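Local atomic coordinates of NADP-dependent glyceraldehyde-3-phosphate dehydrogenase (Bacillus halodurans, PDB entry 3PRL), a protein that probably catalyses the NADP-dependent, non-phosphorylating oxidation of glyceraldehyde 3-phosphate to 3-phosphoglycerate. Residues A54-W65 and A207-V215; L153-P161 and V227-T238. All coordinates share one frame; numbering follows the deposited sequence.

Both contacts involve one mixed sheet of the coenzyme-binding, Rossmann-type domain, and their centres lie about 13 Å apart. Along the chain the segments alternate: 54-65, 153-161, 207-215, 227-238. Strand 182-186 lies between the two contacts in the sheet, pairing in parallel with 212-214 of contact 1 and with 144-159 of contact 2, which in turn pairs with 234-238. Helix 48-65 packs alongside 212-214 and also reaches contact 2, where Ile55 CD1 lies 3.4 Å from His229 CG, and Lys59 N 3.5 Å from Val155 CG2. Contact 1 thus packs a helix on the sheet that contact 2 helps to build, and the NADP-binding residues Ser160 and Lys186 belong to the same framework.

Contact 1: residues A54-W65 and A207-V215; sequences AIQGAKDAQKIW and APEGIIQVV
Trp65 closes over Ile211 and Pro208 at the end of helix 48-65, where that helix packs on strand 212-214 of the Rossmann-type sheet. The helix segment and strand 212-214 run antiparallel, with axes 8.5 Å apart at closest approach. Followed outward, Trp65 begins with CB against Ile211 CD1, a spacing doubtfully short for two carbons. Trp65 CG is 3.7 Å from Ile211 CD1. With CG anti to the backbone N (chi1 -179°), the indole presents a face to Ile211 CG2, which stands 3.9 Å from the centroid of the Trp65 five-membered ring and only 3° off the ring normal, a CH-pi contact. NE1 donates to Leu177 O, a bond that limits turning of the ring. At the far rim Trp65 CZ3 meets Pro208 CD obliquely at 4.0 Å. A leucine in place of Trp65 would probably leave Ile211 CG2 without its aromatic cover and Leu177 O without the indole donor.

One turn back, Ala61 CB fits against the type II turn from Pro208 to Ile211, 3.3 Å from Glu209 O. Gly210 occupies this turn with positive phi, and a CB there would strike both Ala61 CB and Gly57 O. The missing side chain therefore admits the helix so near that Ala58 CA makes a CH...O contact of 3.5 Å with Gly210 O. At the other end of the contact, Ala54 CB rests on Val215 CG1 at 3.8 Å, and Val215 also touches Lys186, an NADP-binding residue on strand 182-186. The Gln213 amide, swung by a bend at chi2, divides its two ends: OE1 accepts from Asn17 N, while NE2 gives Ala54 O a weak 3.4 Å hydrogen bond, at 150°.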
loop_
_atom_site.group_PDB
_atom_site.type_symbol
_atom_site.label_atom_id
_atom_site.label_comp_id
_atom_site.label_asym_id
_atom_site.label_seq_id
_atom_site.Cartn_x
_atom_site.Cartn_y
_atom_site.Cartn_z
ATOM N N ALA D 54 37.836 3.306 -8.246
ATOM C CA ALA D 54 36.791 2.965 -7.290
ATOM C C ALA D 54 35.419 2.934 -7.958
ATOM O O ALA D 54 34.634 2.024 -7.711
ATOM C CB ALA D 54 36.791 3.947 -6.139
ATOM N N ILE D 55 35.139 3.921 -8.807
ATOM C CA ILE D 55 33.853 3.976 -9.514
ATOM C C ILE D 55 33.644 2.791 -10.466
ATOM O O ILE D 55 32.514 2.313 -10.626
ATOM C CB ILE D 55 33.637 5.330 -10.238
ATOM C CG1 ILE D 55 33.439 6.433 -9.194
ATOM C CG2 ILE D 55 32.419 5.279 -11.166
ATOM C CD1 ILE D 55 33.260 7.825 -9.764
ATOM N N GLN D 56 34.725 2.314 -11.085
ATOM C CA GLN D 56 34.627 1.181 -12.000
ATOM C C GLN D 56 34.433 -0.128 -11.271
ATOM O O GLN D 56 33.645 -0.972 -11.711
ATOM C CB GLN D 56 35.832 1.084 -12.944
ATOM C CG GLN D 56 35.591 1.687 -14.321
ATOM C CD GLN D 56 34.189 1.425 -14.852
ATOM O OE1 GLN D 56 33.314 2.293 -14.767
ATOM N NE2 GLN D 56 33.964 0.220 -15.391
ATOM N N GLY D 57 35.156 -0.298 -10.164
ATOM C CA GLY D 57 35.037 -1.498 -9.351
ATOM C C GLY D 57 33.613 -1.673 -8.853
ATOM O O GLY D 57 33.100 -2.788 -8.789
ATOM N N ALA D 58 32.983 -0.556 -8.501
ATOM C CA ALA D 58 31.624 -0.562 -7.987
ATOM C C ALA D 58 30.614 -0.947 -9.066
ATOM O O ALA D 58 29.671 -1.670 -8.784
ATOM C CB ALA D 58 31.282 0.778 -7.366
ATOM N N LYS D 59 30.841 -0.478 -10.293
ATOM C CA LYS D 59 30.006 -0.799 -11.454
ATOM C C LYS D 59 30.096 -2.274 -11.878
ATOM O O LYS D 59 29.113 -2.862 -12.328
ATOM C CB LYS D 59 30.428 0.092 -12.625
ATOM C CG LYS D 59 29.315 0.675 -13.482
ATOM C CD LYS D 59 29.946 1.735 -14.405
ATOM C CE LYS D 59 29.368 1.720 -15.816
ATOM N NZ LYS D 59 30.436 1.953 -16.831
ATOM N N ASP D 60 31.274 -2.876 -11.754
ATOM C CA ASP D 60 31.424 -4.279 -12.134
ATOM C C ASP D 60 30.828 -5.188 -11.079
ATOM O O ASP D 60 30.192 -6.184 -11.404
ATOM C CB ASP D 60 32.888 -4.633 -12.391
ATOM C CG ASP D 60 33.457 -3.925 -13.613
ATOM O OD1 ASP D 60 32.682 -3.378 -14.430
ATOM O OD2 ASP D 60 34.692 -3.918 -13.751
ATOM N N ALA D 61 31.027 -4.842 -9.811
ATOM C CA ALA D 61 30.442 -5.610 -8.716
ATOM C C ALA D 61 28.922 -5.410 -8.600
ATOM O O ALA D 61 28.219 -6.284 -8.106
ATOM C CB ALA D 61 31.133 -5.276 -7.417
ATOM N N GLN D 62 28.432 -4.256 -9.048
ATOM C CA GLN D 62 26.981 -3.978 -9.148
ATOM C C GLN D 62 26.215 -5.081 -9.883
ATOM O O GLN D 62 25.096 -5.433 -9.499
ATOM C CB GLN D 62 26.749 -2.606 -9.819
ATOM C CG GLN D 62 25.443 -2.432 -10.646
ATOM C CD GLN D 62 24.228 -2.106 -9.793
ATOM O OE1 GLN D 62 23.091 -2.346 -10.197
ATOM N NE2 GLN D 62 24.466 -1.563 -8.605
ATOM N N LYS D 63 26.821 -5.635 -10.929
ATOM C CA LYS D 63 26.140 -6.636 -11.758
ATOM C C LYS D 63 26.120 -8.031 -11.100
ATOM O O LYS D 63 25.247 -8.854 -11.399
ATOM C CB LYS D 63 26.743 -6.674 -13.173
ATOM C CG LYS D 63 27.076 -5.285 -13.743
ATOM C CD LYS D 63 27.363 -5.306 -15.237
ATOM C CE LYS D 63 28.218 -4.111 -15.669
ATOM N NZ LYS D 63 29.688 -4.331 -15.413
ATOM N N ILE D 64 27.062 -8.284 -10.191
ATOM C CA ILE D 64 27.068 -9.542 -9.422
ATOM C C ILE D 64 26.159 -9.405 -8.186
ATOM O O ILE D 64 25.265 -10.221 -7.961
ATOM C CB ILE D 64 28.526 -9.997 -9.055
ATOM C CG1 ILE D 64 29.257 -10.501 -10.314
ATOM C CG2 ILE D 64 28.533 -11.067 -7.936
ATOM C CD1 ILE D 64 30.746 -10.187 -10.365
ATOM N N TRP D 65 26.380 -8.346 -7.419
ATOM C CA TRP D 65 25.591 -8.054 -6.225
ATOM C C TRP D 65 24.071 -7.976 -6.463
ATOM O O TRP D 65 23.291 -8.596 -5.722
ATOM C CB TRP D 65 26.089 -6.748 -5.613
ATOM C CG TRP D 65 25.399 -6.337 -4.374
ATOM C CD1 TRP D 65 24.635 -5.214 -4.194
ATOM C CD2 TRP D 65 25.413 -7.026 -3.121
ATOM N NE1 TRP D 65 24.168 -5.165 -2.902
ATOM C CE2 TRP D 65 24.633 -6.264 -2.220
ATOM C CE3 TRP D 65 25.998 -8.217 -2.674
ATOM C CZ2 TRP D 65 24.417 -6.662 -0.898
ATOM C CZ3 TRP D 65 25.796 -8.608 -1.351
ATOM C CH2 TRP D 65 25.016 -7.836 -0.480
ATOM N N ALA D 207 31.334 -8.350 3.213
ATOM C CA ALA D 207 30.956 -7.608 2.005
ATOM C C ALA D 207 31.764 -8.114 0.812
ATOM O O ALA D 207 32.992 -8.166 0.883
ATOM C CB ALA D 207 31.182 -6.129 2.192
ATOM N N PRO D 208 31.081 -8.532 -0.273
ATOM C CA PRO D 208 31.853 -8.902 -1.467
ATOM C C PRO D 208 32.639 -7.710 -2.015
ATOM O O PRO D 208 32.293 -6.560 -1.733
ATOM C CB PRO D 208 30.781 -9.366 -2.455
ATOM C CG PRO D 208 29.646 -9.826 -1.592
ATOM C CD PRO D 208 29.665 -8.943 -0.375
ATOM N N GLU D 209 33.697 -7.995 -2.767
ATOM C CA GLU D 209 34.613 -6.977 -3.314
ATOM C C GLU D 209 33.898 -5.965 -4.209
ATOM O O GLU D 209 33.102 -6.347 -5.047
ATOM C CB GLU D 209 35.727 -7.675 -4.107
ATOM C CG GLU D 209 35.190 -8.760 -5.029
ATOM C CD GLU D 209 36.264 -9.571 -5.717
ATOM O OE1 GLU D 209 37.091 -10.211 -5.022
ATOM O OE2 GLU D 209 36.252 -9.584 -6.964
ATOM N N GLY D 210 34.179 -4.676 -4.016
ATOM C CA GLY D 210 33.625 -3.612 -4.868
ATOM C C GLY D 210 32.313 -2.963 -4.440
ATOM O O GLY D 210 32.096 -1.774 -4.700
ATOM N N ILE D 211 31.435 -3.730 -3.793
ATOM C CA ILE D 211 30.099 -3.250 -3.366
ATOM C C ILE D 211 30.148 -1.955 -2.569
ATOM O O ILE D 211 29.281 -1.080 -2.722
ATOM C CB ILE D 211 29.364 -4.320 -2.518
ATOM C CG1 ILE D 211 29.370 -5.664 -3.235
ATOM C CG2 ILE D 211 27.929 -3.882 -2.184
ATOM C CD1 ILE D 211 28.965 -5.586 -4.687
ATOM N N ILE D 212 31.163 -1.870 -1.708
ATOM C CA ILE D 212 31.519 -0.675 -0.969
ATOM C C ILE D 212 32.970 -0.287 -1.286
ATOM O O ILE D 212 33.895 -1.097 -1.132
ATOM C CB ILE D 212 31.306 -0.863 0.575
ATOM C CG1 ILE D 212 31.707 0.402 1.369
ATOM C CG2 ILE D 212 32.034 -2.107 1.098
ATOM C CD1 ILE D 212 30.716 1.561 1.229
ATOM N N GLN D 213 33.138 0.944 -1.764
ATOM C CA GLN D 213 34.449 1.566 -1.952
ATOM C C GLN D 213 34.501 2.834 -1.101
ATOM O O GLN D 213 33.510 3.572 -1.023
ATOM C CB GLN D 213 34.670 1.911 -3.427
ATOM C CG GLN D 213 34.242 0.804 -4.401
ATOM C CD GLN D 213 35.277 -0.294 -4.561
ATOM O OE1 GLN D 213 35.767 -0.871 -3.574
ATOM N NE2 GLN D 213 35.627 -0.589 -5.813
ATOM N N VAL D 214 35.638 3.067 -0.441
ATOM C CA VAL D 214 35.826 4.303 0.336
ATOM C C VAL D 214 36.752 5.241 -0.419
ATOM O O VAL D 214 37.861 4.868 -0.785
ATOM C CB VAL D 214 36.406 4.053 1.755
ATOM C CG1 VAL D 214 36.432 5.360 2.571
ATOM C CG2 VAL D 214 35.619 2.968 2.482
ATOM N N VAL D 215 36.273 6.447 -0.694
ATOM C CA VAL D 215 37.108 7.442 -1.338
ATOM C C VAL D 215 37.391 8.534 -0.336
ATOM O O VAL D 215 36.480 9.112 0.222
ATOM C CB VAL D 215 36.497 7.997 -2.657
ATOM C CG1 VAL D 215 36.552 6.922 -3.755
ATOM C CG2 VAL D 215 35.054 8.503 -2.453
#

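Contact 2: residues L153-P161 and V227-T238; sequences LGVVLAISP and VEHPGIDMITFT
The Phe237 ring meets Ile159 at its edge, CB of Ile159 lying near the ring plane and 3.7 Å from Phe237 CD1. Thr243 and Ile247 of helix 241-250 and Leu260 also touch this phenylalanine. Within 227-238, the His229 ring accepts from Gly231 N at ND1, near its plane. The other flat group to reach across is the Asp233 carboxylate. With CG turned beside its backbone N (chi1 -50°), Asp233 OD2 accepts from Val155 N at 3.0 Å; the donor arrives on the anti side, 15° out of the carboxylate plane. Asp233 N returns a bond to Val155 O, so two bonds join this pair, and a side-chain oxygen does here what backbone carbonyls do farther on.

Beyond it, strands 155-159 and 234-238 run parallel, neighbours in a Rossmann-type sheet. Leu157 N donates to Met234 O at 2.9 Å, Thr236 N to Leu157 O, Ile159 N to Thr236 O, and Thr238 N to Ile159 O, all with N-H...O angles of at least 168°. Leu157, Ile159, Ile235 and Phe237 share one face. There Ile159 CD1 leans on Ile235 CG2 at 3.8 Å, and Ile232 CD1 reaches Leu157 CB at 3.9 Å. On the opposite face Val156 CG1 lies alongside Met234 SD at 3.8 Å; from the loop before the strand, Leu153 CD1 meets Met234 CG at 3.6 Å.

Four backbone bonds thus join the strands in a mainly apolar interior; Met234 N is buried with no partner in the model. Polar groups also meet at the C-terminal ends. A water donates to Thr238 O at 2.9 Å, and Thr238 OG1 is hydrogen-bonded to Lys172 NZ. This end lies beside the NADP site, to which Ser160 belongs, and the predicted active-site Glu259, consistent with a role in shaping the cleft.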
loop_
_atom_site.group_PDB
_atom_site.type_symbol
_atom_site.label_atom_id
_atom_site.label_comp_id
_atom_site.label_asym_id
_atom_site.label_seq_id
_atom_site.Cartn_x
_atom_site.Cartn_y
_atom_site.Cartn_z
ATOM N N LEU D 153 19.412 1.653 -8.993
ATOM C CA LEU D 153 19.845 2.605 -10.011
ATOM C C LEU D 153 21.263 2.280 -10.537
ATOM O O LEU D 153 21.546 2.514 -11.714
ATOM C CB LEU D 153 19.774 4.053 -9.476
ATOM C CG LEU D 153 18.465 4.613 -8.901
ATOM C CD1 LEU D 153 18.763 5.725 -7.895
ATOM C CD2 LEU D 153 17.508 5.136 -9.998
ATOM N N GLY D 154 22.134 1.726 -9.683
ATOM C CA GLY D 154 23.540 1.476 -10.059
ATOM C C GLY D 154 24.591 1.702 -8.967
ATOM O O GLY D 154 24.593 1.027 -7.948
ATOM N N VAL D 155 25.513 2.630 -9.210
ATOM C CA VAL D 155 26.492 3.034 -8.205
ATOM C C VAL D 155 26.018 4.319 -7.538
ATOM O O VAL D 155 25.753 5.321 -8.220
ATOM C CB VAL D 155 27.913 3.236 -8.823
ATOM C CG1 VAL D 155 28.902 3.662 -7.757
ATOM C CG2 VAL D 155 28.405 1.955 -9.478
ATOM N N VAL D 156 25.900 4.285 -6.215
ATOM C CA VAL D 156 25.402 5.426 -5.432
ATOM C C VAL D 156 26.547 6.119 -4.732
ATOM O O VAL D 156 27.362 5.469 -4.068
ATOM C CB VAL D 156 24.286 4.995 -4.402
ATOM C CG1 VAL D 156 23.988 6.072 -3.360
ATOM C CG2 VAL D 156 22.992 4.625 -5.141
ATOM N N LEU D 157 26.617 7.441 -4.895
ATOM C CA LEU D 157 27.613 8.242 -4.192
ATOM C C LEU D 157 27.004 8.766 -2.910
ATOM O O LEU D 157 26.010 9.497 -2.943
ATOM C CB LEU D 157 28.124 9.404 -5.061
ATOM C CG LEU D 157 29.151 10.300 -4.332
ATOM C CD1 LEU D 157 30.520 9.649 -4.306
ATOM C CD2 LEU D 157 29.228 11.682 -4.943
ATOM N N ALA D 158 27.584 8.339 -1.794
ATOM C CA ALA D 158 27.155 8.729 -0.461
ATOM C C ALA D 158 28.219 9.627 0.126
ATOM O O ALA D 158 29.394 9.227 0.243
ATOM C CB ALA D 158 26.962 7.508 0.429
ATOM N N ILE D 159 27.803 10.840 0.481
ATOM C CA ILE D 159 28.704 11.843 1.031
ATOM C C ILE D 159 28.156 12.269 2.382
ATOM O O ILE D 159 27.102 12.892 2.463
ATOM C CB ILE D 159 28.835 13.079 0.105
ATOM C CG1 ILE D 159 28.814 12.665 -1.377
ATOM C CG2 ILE D 159 30.104 13.912 0.487
ATOM C CD1 ILE D 159 28.401 13.822 -2.325
ATOM N N SER D 160 28.875 11.917 3.434
ATOM C CA SER D 160 28.409 12.149 4.794
ATOM C C SER D 160 29.177 13.275 5.525
ATOM O O SER D 160 30.304 13.599 5.142
ATOM C CB SER D 160 28.423 10.832 5.582
ATOM O OG SER D 160 29.740 10.341 5.754
ATOM N N PRO D 161 28.560 13.863 6.582
ATOM C CA PRO D 161 29.108 15.010 7.317
ATOM C C PRO D 161 29.940 14.608 8.549
ATOM O O PRO D 161 30.090 13.420 8.814
ATOM C CB PRO D 161 27.844 15.736 7.765
ATOM C CG PRO D 161 26.874 14.613 8.041
ATOM C CD PRO D 161 27.305 13.400 7.209
ATOM N N VAL D 227 31.243 14.300 -8.241
ATOM C CA VAL D 227 29.890 14.785 -8.476
ATOM C C VAL D 227 29.553 14.891 -9.967
ATOM O O VAL D 227 28.386 14.764 -10.353
ATOM C CB VAL D 227 29.660 16.113 -7.684
ATOM C CG1 VAL D 227 28.825 17.123 -8.432
ATOM C CG2 VAL D 227 29.051 15.805 -6.333
ATOM N N GLU D 228 30.594 15.075 -10.781
ATOM C CA GLU D 228 30.500 15.206 -12.233
ATOM C C GLU D 228 30.687 13.898 -13.007
ATOM O O GLU D 228 30.646 13.902 -14.227
ATOM C CB GLU D 228 31.538 16.223 -12.730
ATOM C CG GLU D 228 31.287 17.665 -12.297
ATOM C CD GLU D 228 32.419 18.632 -12.676
ATOM O OE1 GLU D 228 33.520 18.178 -13.068
ATOM O OE2 GLU D 228 32.205 19.864 -12.567
ATOM N N HIS D 229 30.905 12.788 -12.308
ATOM C CA HIS D 229 31.293 11.528 -12.957
ATOM C C HIS D 229 30.139 10.770 -13.615
ATOM O O HIS D 229 29.202 10.359 -12.918
ATOM C CB HIS D 229 31.981 10.605 -11.944
ATOM C CG HIS D 229 33.019 9.716 -12.553
ATOM N ND1 HIS D 229 32.704 8.556 -13.223
ATOM C CD2 HIS D 229 34.366 9.817 -12.585
ATOM C CE1 HIS D 229 33.814 7.983 -13.651
ATOM N NE2 HIS D 229 34.838 8.730 -13.277
ATOM N N PRO D 230 30.220 10.541 -14.952
ATOM C CA PRO D 230 29.183 9.778 -15.651
ATOM C C PRO D 230 28.905 8.397 -15.040
ATOM O O PRO D 230 27.823 7.844 -15.253
ATOM C CB PRO D 230 29.735 9.640 -17.081
ATOM C CG PRO D 230 31.192 9.910 -16.970
ATOM C CD PRO D 230 31.323 10.910 -15.863
ATOM N N GLY D 231 29.858 7.866 -14.267
ATOM C CA GLY D 231 29.696 6.568 -13.591
ATOM C C GLY D 231 28.792 6.557 -12.370
ATOM O O GLY D 231 28.511 5.498 -11.813
ATOM N N ILE D 232 28.344 7.741 -11.952
ATOM C CA ILE D 232 27.468 7.905 -10.791
ATOM C C ILE D 232 26.018 8.045 -11.251
ATOM O O ILE D 232 25.697 8.874 -12.127
ATOM C CB ILE D 232 27.879 9.143 -9.941
ATOM C CG1 ILE D 232 29.328 9.014 -9.416
ATOM C CG2 ILE D 232 26.873 9.418 -8.814
ATOM C CD1 ILE D 232 29.566 7.932 -8.354
ATOM N N ASP D 233 25.147 7.221 -10.665
ATOM C CA ASP D 233 23.762 7.146 -11.077
ATOM C C ASP D 233 22.845 7.742 -10.021
ATOM O O ASP D 233 21.650 7.792 -10.224
ATOM C CB ASP D 233 23.381 5.686 -11.360
ATOM C CG ASP D 233 24.376 5.003 -12.277
ATOM O OD1 ASP D 233 24.311 5.238 -13.503
ATOM O OD2 ASP D 233 25.245 4.246 -11.773
ATOM N N MET D 234 23.413 8.176 -8.892
ATOM C CA MET D 234 22.652 8.792 -7.808
ATOM C C MET D 234 23.566 9.420 -6.760
ATOM O O MET D 234 24.576 8.805 -6.355
ATOM C CB MET D 234 21.741 7.740 -7.143
ATOM C CG MET D 234 20.647 8.292 -6.225
ATOM S SD MET D 234 21.037 8.282 -4.457
ATOM C CE MET D 234 19.421 8.778 -3.863
ATOM N N ILE D 235 23.202 10.626 -6.310
ATOM C CA ILE D 235 23.909 11.298 -5.214
ATOM C C ILE D 235 23.022 11.505 -3.986
ATOM O O ILE D 235 21.912 12.005 -4.110
ATOM C CB ILE D 235 24.512 12.701 -5.627
ATOM C CG1 ILE D 235 25.380 12.591 -6.874
ATOM C CG2 ILE D 235 25.311 13.338 -4.468
ATOM C CD1 ILE D 235 26.563 11.744 -6.701
ATOM N N THR D 236 23.527 11.126 -2.811
ATOM C CA THR D 236 22.885 11.489 -1.538
ATOM C C THR D 236 23.841 12.177 -0.567
ATOM O O THR D 236 24.870 11.625 -0.165
ATOM C CB THR D 236 22.193 10.294 -0.877
ATOM O OG1 THR D 236 21.638 10.710 0.369
ATOM C CG2 THR D 236 23.169 9.119 -0.675
ATOM N N PHE D 237 23.480 13.389 -0.167
ATOM C CA PHE D 237 24.435 14.242 0.520
ATOM C C PHE D 237 23.826 14.938 1.716
ATOM O O PHE D 237 22.717 15.500 1.648
ATOM C CB PHE D 237 25.018 15.251 -0.486
ATOM C CG PHE D 237 25.757 16.409 0.139
ATOM C CD1 PHE D 237 27.135 16.361 0.310
ATOM C CD2 PHE D 237 25.076 17.557 0.521
ATOM C CE1 PHE D 237 27.830 17.446 0.875
ATOM C CE2 PHE D 237 25.751 18.634 1.089
ATOM C CZ PHE D 237 27.132 18.580 1.258
ATOM N N THR D 238 24.579 14.900 2.814
ATOM C CA THR D 238 24.260 15.663 3.993
ATOM C C THR D 238 25.437 16.579 4.285
ATOM O O THR D 238 26.588 16.130 4.298
ATOM C CB THR D 238 24.011 14.752 5.198
ATOM O OG1 THR D 238 22.932 13.864 4.905
ATOM C CG2 THR D 238 23.679 15.561 6.409
HETATM O O HOH W 1 29.305 16.915 4.730
#